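PDB 4LRL: HD domain protein from Enterococcus faecalis, which probably hydrolyses deoxyribonucleoside triphosphates as an allosterically regulated, metal-binding HD-domain phosphohydrolase, and binds dGTP and dTTP. Local coordinates for residues C[53-56]-C[57-61]; C[95-98]-C[99-103]. One frame throughout, in Å; residues are numbered along the deposited sequence.

Interaction 1 of 2, residues C[53-56]-C[57-61]; sequences QVIL and DLINS. With DGT (2'-deoxyguanosine-5'-triphosphate), chain O.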
loop_
_atom_site.group_PDB
_atom_site.type_symbol
_atom_site.label_atom_id
_atom_site.label_comp_id
_atom_site.label_asym_id
_atom_site.label_seq_id
_atom_site.Cartn_x
_atom_site.Cartn_y
_atom_site.Cartn_z
ATOM N N GLN C 53 12.263 13.469 29.273
ATOM C CA GLN C 53 12.735 14.847 29.144
ATOM C C GLN C 53 14.100 14.913 28.443
ATOM O O GLN C 53 14.346 15.804 27.635
ATOM C CB GLN C 53 12.804 15.510 30.528
ATOM C CG GLN C 53 13.060 17.011 30.513
ATOM C CD GLN C 53 11.929 17.799 29.854
ATOM O OE1 GLN C 53 10.821 17.885 30.386
ATOM N NE2 GLN C 53 12.215 18.387 28.695
ATOM N N VAL C 54 14.980 13.966 28.752
ATOM C CA VAL C 54 16.305 13.910 28.144
ATOM C C VAL C 54 16.207 13.783 26.615
ATOM O O VAL C 54 16.924 14.470 25.883
ATOM C CB VAL C 54 17.146 12.747 28.732
ATOM C CG1 VAL C 54 18.424 12.522 27.932
ATOM C CG2 VAL C 54 17.475 13.016 30.191
ATOM N N ILE C 55 15.309 12.910 26.152
ATOM C CA ILE C 55 15.111 12.665 24.729
ATOM C C ILE C 55 14.526 13.902 24.043
ATOM O O ILE C 55 15.011 14.306 22.986
ATOM C CB ILE C 55 14.225 11.411 24.481
ATOM C CG1 ILE C 55 14.858 10.159 25.112
ATOM C CG2 ILE C 55 13.934 11.223 22.983
ATOM C CD1 ILE C 55 16.262 9.800 24.610
ATOM N N LEU C 56 13.506 14.510 24.653
ATOM C CA LEU C 56 12.911 15.717 24.095
ATOM C C LEU C 56 13.952 16.827 23.956
ATOM O O LEU C 56 14.021 17.500 22.919
ATOM C CB LEU C 56 11.723 16.195 24.931
ATOM C CG LEU C 56 11.030 17.457 24.388
ATOM C CD1 LEU C 56 10.427 17.213 23.012
ATOM C CD2 LEU C 56 9.986 17.978 25.343
ATOM N N ASP C 57 14.764 16.996 25.002
ATOM C CA ASP C 57 15.837 17.991 24.997
ATOM C C ASP C 57 16.884 17.704 23.921
ATOM O O ASP C 57 17.381 18.626 23.269
ATOM C CB ASP C 57 16.514 18.079 26.368
ATOM C CG ASP C 57 15.637 18.726 27.421
ATOM O OD1 ASP C 57 14.634 19.384 27.068
ATOM O OD2 ASP C 57 15.964 18.581 28.613
ATOM N N LEU C 58 17.223 16.431 23.738
ATOM C CA LEU C 58 18.198 16.063 22.713
ATOM C C LEU C 58 17.668 16.380 21.320
ATOM O O LEU C 58 18.395 16.938 20.496
ATOM C CB LEU C 58 18.617 14.596 22.831
ATOM C CG LEU C 58 19.604 14.248 23.957
ATOM C CD1 LEU C 58 19.787 12.735 24.044
ATOM C CD2 LEU C 58 20.961 14.942 23.796
ATOM N N ILE C 59 16.397 16.045 21.075
ATOM C CA ILE C 59 15.735 16.343 19.805
ATOM C C ILE C 59 15.748 17.836 19.533
ATOM O O ILE C 59 16.013 18.269 18.421
ATOM C CB ILE C 59 14.271 15.814 19.793
ATOM C CG1 ILE C 59 14.275 14.280 19.773
ATOM C CG2 ILE C 59 13.475 16.411 18.611
ATOM C CD1 ILE C 59 12.930 13.633 19.998
ATOM N N ASN C 60 15.480 18.612 20.577
ATOM C CA ASN C 60 15.402 20.058 20.486
ATOM C C ASN C 60 16.758 20.752 20.407
ATOM O O ASN C 60 16.817 21.947 20.093
ATOM C CB ASN C 60 14.586 20.615 21.659
ATOM C CG ASN C 60 13.089 20.464 21.453
ATOM O OD1 ASN C 60 12.615 20.270 20.328
ATOM N ND2 ASN C 60 12.333 20.567 22.542
ATOM N N SER C 61 17.832 20.006 20.685
ATOM C CA SER C 61 19.190 20.562 20.749
ATOM C C SER C 61 19.708 21.010 19.373
ATOM O O SER C 61 19.282 20.478 18.351
ATOM C CB SER C 61 20.161 19.548 21.362
ATOM O OG SER C 61 20.566 18.588 20.399
HETATM P PG DGT O . 5.238 22.288 24.125
HETATM O O1G DGT O . 5.808 23.407 24.974
HETATM O O2G DGT O . 6.202 21.161 23.834
HETATM O O3G DGT O . 3.861 21.844 24.580
HETATM O O3B DGT O . 5.027 22.986 22.685
HETATM P PB DGT O . 3.976 22.402 21.612
HETATM O O1B DGT O . 3.701 20.953 21.918
HETATM O O2B DGT O . 2.821 23.374 21.512
HETATM O O3A DGT O . 4.803 22.539 20.227
HETATM P PA DGT O . 6.191 21.786 19.910
HETATM O O1A DGT O . 6.579 20.850 21.012
HETATM O O2A DGT O . 7.193 22.815 19.452
HETATM O "O5'" DGT O . 5.775 20.897 18.634
HETATM C "C5'" DGT O . 4.528 20.199 18.605
HETATM C "C4'" DGT O . 4.426 19.337 17.354
HETATM O "O4'" DGT O . 5.599 19.477 16.553
HETATM C "C3'" DGT O . 4.318 17.863 17.717
HETATM O "O3'" DGT O . 3.214 17.282 17.002
HETATM C "C2'" DGT O . 5.630 17.232 17.281
HETATM C "C1'" DGT O . 6.090 18.185 16.188
HETATM N N9 DGT O . 7.560 18.244 15.979
HETATM C C8 DGT O . 8.182 17.900 14.840
HETATM N N7 DGT O . 9.522 18.075 14.928
HETATM C C5 DGT O . 9.769 18.547 16.155
HETATM C C6 DGT O . 10.977 18.946 16.902
HETATM O O6 DGT O . 12.099 18.876 16.356
HETATM N N1 DGT O . 10.816 19.384 18.160
HETATM C C2 DGT O . 9.605 19.470 18.754
HETATM N N2 DGT O . 9.525 19.920 20.026
HETATM N N3 DGT O . 8.452 19.121 18.122
HETATM C C4 DGT O . 8.476 18.659 16.846
#

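Interaction 2 of 2, residues C[95-98]-C[99-103]; sequences YEIT and RRICE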
loop_
_atom_site.group_PDB
_atom_site.type_symbol
_atom_site.label_atom_id
_atom_site.label_comp_id
_atom_site.label_asym_id
_atom_site.label_seq_id
_atom_site.Cartn_x
_atom_site.Cartn_y
_atom_site.Cartn_z
ATOM N N TYR C 95 15.588 6.081 16.657
ATOM C CA TYR C 95 15.175 6.200 18.055
ATOM C C TYR C 95 13.864 5.451 18.299
ATOM O O TYR C 95 13.738 4.704 19.267
ATOM C CB TYR C 95 15.035 7.671 18.479
ATOM C CG TYR C 95 14.053 7.838 19.629
ATOM C CD1 TYR C 95 14.448 7.595 20.944
ATOM C CD2 TYR C 95 12.715 8.186 19.395
ATOM C CE1 TYR C 95 13.548 7.715 22.002
ATOM C CE2 TYR C 95 11.802 8.302 20.454
ATOM C CZ TYR C 95 12.235 8.070 21.753
ATOM O OH TYR C 95 11.367 8.186 22.808
ATOM N N GLU C 96 12.889 5.655 17.417
ATOM C CA GLU C 96 11.584 5.021 17.569
ATOM C C GLU C 96 11.621 3.487 17.529
ATOM O O GLU C 96 11.002 2.833 18.371
ATOM C CB GLU C 96 10.574 5.558 16.544
ATOM C CG GLU C 96 9.184 4.902 16.642
ATOM C CD GLU C 96 8.466 5.136 17.978
ATOM O OE1 GLU C 96 7.420 4.483 18.196
ATOM O OE2 GLU C 96 8.911 5.974 18.802
ATOM N N ILE C 97 12.328 2.930 16.548
ATOM C CA ILE C 97 12.460 1.477 16.420
ATOM C C ILE C 97 13.116 0.901 17.682
ATOM O O ILE C 97 12.668 -0.112 18.207
ATOM C CB ILE C 97 13.266 1.085 15.157
ATOM C CG1 ILE C 97 12.513 1.522 13.876
ATOM C CG2 ILE C 97 13.603 -0.414 15.165
ATOM C CD1 ILE C 97 13.186 1.096 12.559
ATOM N N THR C 98 14.151 1.585 18.167
ATOM C CA THR C 98 14.901 1.199 19.362
ATOM C C THR C 98 13.992 1.227 20.593
ATOM O O THR C 98 14.062 0.335 21.447
ATOM C CB THR C 98 16.109 2.145 19.576
ATOM O OG1 THR C 98 16.993 2.045 18.456
ATOM C CG2 THR C 98 16.883 1.782 20.813
ATOM N N ARG C 99 13.130 2.242 20.667
ATOM C CA ARG C 99 12.177 2.342 21.768
ATOM C C ARG C 99 11.203 1.167 21.730
ATOM O O ARG C 99 10.888 0.577 22.762
ATOM C CB ARG C 99 11.436 3.678 21.735
ATOM C CG ARG C 99 10.503 3.897 22.913
ATOM C CD ARG C 99 9.475 4.977 22.616
ATOM N NE ARG C 99 8.506 4.604 21.588
ATOM C CZ ARG C 99 7.479 3.761 21.750
ATOM N NH1 ARG C 99 7.256 3.164 22.922
ATOM N NH2 ARG C 99 6.659 3.514 20.725
ATOM N N ARG C 100 10.748 0.804 20.535
ATOM C CA ARG C 100 9.816 -0.320 20.411
ATOM C C ARG C 100 10.469 -1.623 20.849
ATOM O O ARG C 100 9.829 -2.435 21.522
ATOM C CB ARG C 100 9.242 -0.408 18.998
ATOM C CG ARG C 100 8.297 0.746 18.698
ATOM C CD ARG C 100 7.819 0.783 17.270
ATOM N NE ARG C 100 7.165 2.067 17.000
ATOM C CZ ARG C 100 6.480 2.376 15.897
ATOM N NH1 ARG C 100 5.939 3.582 15.780
ATOM N NH2 ARG C 100 6.328 1.489 14.916
ATOM N N ILE C 101 11.746 -1.795 20.496
ATOM C CA ILE C 101 12.509 -2.997 20.863
ATOM C C ILE C 101 12.725 -3.104 22.374
ATOM O O ILE C 101 12.513 -4.166 22.953
ATOM C CB ILE C 101 13.878 -3.085 20.110
ATOM C CG1 ILE C 101 13.633 -3.105 18.602
ATOM C CG2 ILE C 101 14.666 -4.328 20.545
ATOM C CD1 ILE C 101 14.883 -3.062 17.744
ATOM N N CYS C 102 13.142 -1.995 22.994
ATOM C CA CYS C 102 13.345 -1.919 24.435
ATOM C C CYS C 102 12.059 -2.224 25.192
ATOM O O CYS C 102 12.078 -2.901 26.219
ATOM C CB CYS C 102 13.853 -0.537 24.825
ATOM S SG CYS C 102 15.547 -0.195 24.333
ATOM N N GLU C 103 10.950 -1.715 24.666
ATOM C CA GLU C 103 9.628 -1.927 25.231
ATOM C C GLU C 103 9.277 -3.419 25.226
ATOM O O GLU C 103 8.874 -3.970 26.250
ATOM C CB GLU C 103 8.600 -1.112 24.437
ATOM C CG GLU C 103 7.233 -1.031 25.070
ATOM C CD GLU C 103 7.140 -0.023 26.210
ATOM O OE1 GLU C 103 7.894 0.972 26.216
ATOM O OE2 GLU C 103 6.289 -0.220 27.100
#

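Interaction 1 of 2, residues C[53-56]-C[57-61]
Gln53 and Asp57 pair through their side chains one turn apart on the short alpha-helix 53-60, whose last turn supplies part of a dGTP pocket. Four i to i+4 backbone hydrogen bonds build this helix, the first from Asp57 N to Gln53 O and the last from Asn60 N to Leu56 O, where N and O are 3.0 Å apart.

Among the polar side chains, Gln53 leaves with CG anti to its backbone nitrogen and then bends at chi2 (64°), which swings NE2 back over Asp57. NE2 gives a hydrogen bond of 3.1 Å to Asp57 OD1, bent at 142° and arriving above the carboxylate plane. The other oxygen, OD2, is held by the hydroxyl of Tyr29, so the carboxylate is gripped at both ends.

The apolar contacts lie on other sides of the helix. Val54 and Leu58 run alongside each other, CG1 to CD1 at 4.1 Å, against helices 124-133 and 167-175. Ile55 CG2 rests 4.0 Å from Ile59 CD1.

At the nucleotide, Leu56 CG sits 3.8 Å from Asn60 ND2, flanking the amide that reads the base, while Ile59 CG2 approaches the guanine O6. Lys38, Gln65 and Arg68 also bind this dGTP, with Arg350 and Lys354 of the second subunit. Asn60 OD1 takes both guanine donors, N1 at 3.0 Å and N2 at 3.1 Å.

Interaction 2 of 2, residues C[95-98]-C[99-103]
Glu96 OE1 is gripped by three nitrogens, NH2 of Arg99 and both NE and NH1 of Arg100, in a salt-bridge network along the alpha-helix 87-108 of the HD domain. Its shortest bond, 2.7 Å, comes from Arg100 NE; NH1 of the same residue reaches OE1 at 3.0 Å. Both arrive on the anti side of the oxygen, and the Arg100 guanidinium stands almost perpendicular to the carboxylate (88°).

Arg99 instead lies alongside Glu96 and spans both its oxygens: NH2 meets OE1 on the syn side at 2.8 Å, while NE bonds OE2 at 3.1 Å in a nearly straight line (177°) from above the carboxylate plane. The bend of Arg99 at chi3 (68°) folds its guanidinium back toward Glu96, whereas Arg100 reaches the same oxygen with an extended chain. Two positive groups around one carboxylate probably stabilise its ionised form. The backbone N of His49 also bonds OE2, and the carbonyl of His45 receives Arg100 NH1, tying the network to the 46-52 strand and its approach.

Tyr95 OH, hydrogen-bonded to His49 O, lies 3.7 Å from Arg99 CD. Other side chains of these turns meet neighbouring helices: Ile97 packs on helix 206-219, and Thr98 and Cys102 both touch Met199 of helix 194-200. One turn on from Ile97, Ile101 brings its CD1 to 3.9 Å from Ile97 CG2.

In the fold
Interactions 1 and 2 are both single-helix contacts, their centres about 16 Å apart, and they meet where Ile55 CG2 packs on Tyr95 CE1 at 3.7 Å. Helix 124-133 touches both of them. Interaction 1 is only partly buried: its Asn60 amide serves a bound nucleotide that the second subunit also contacts, while an amide-carboxylate pair stays within the helix. Interaction 2 is a buried contact that no other chain touches, and its charges are paired within the chain, against the 46-52 strand that runs directly into helix 53-60. The nickel-binding residues His134 and Asp207 lie near interaction 2, with side chains about 7 Å from Tyr95 and about 8 Å from Thr98 respectively.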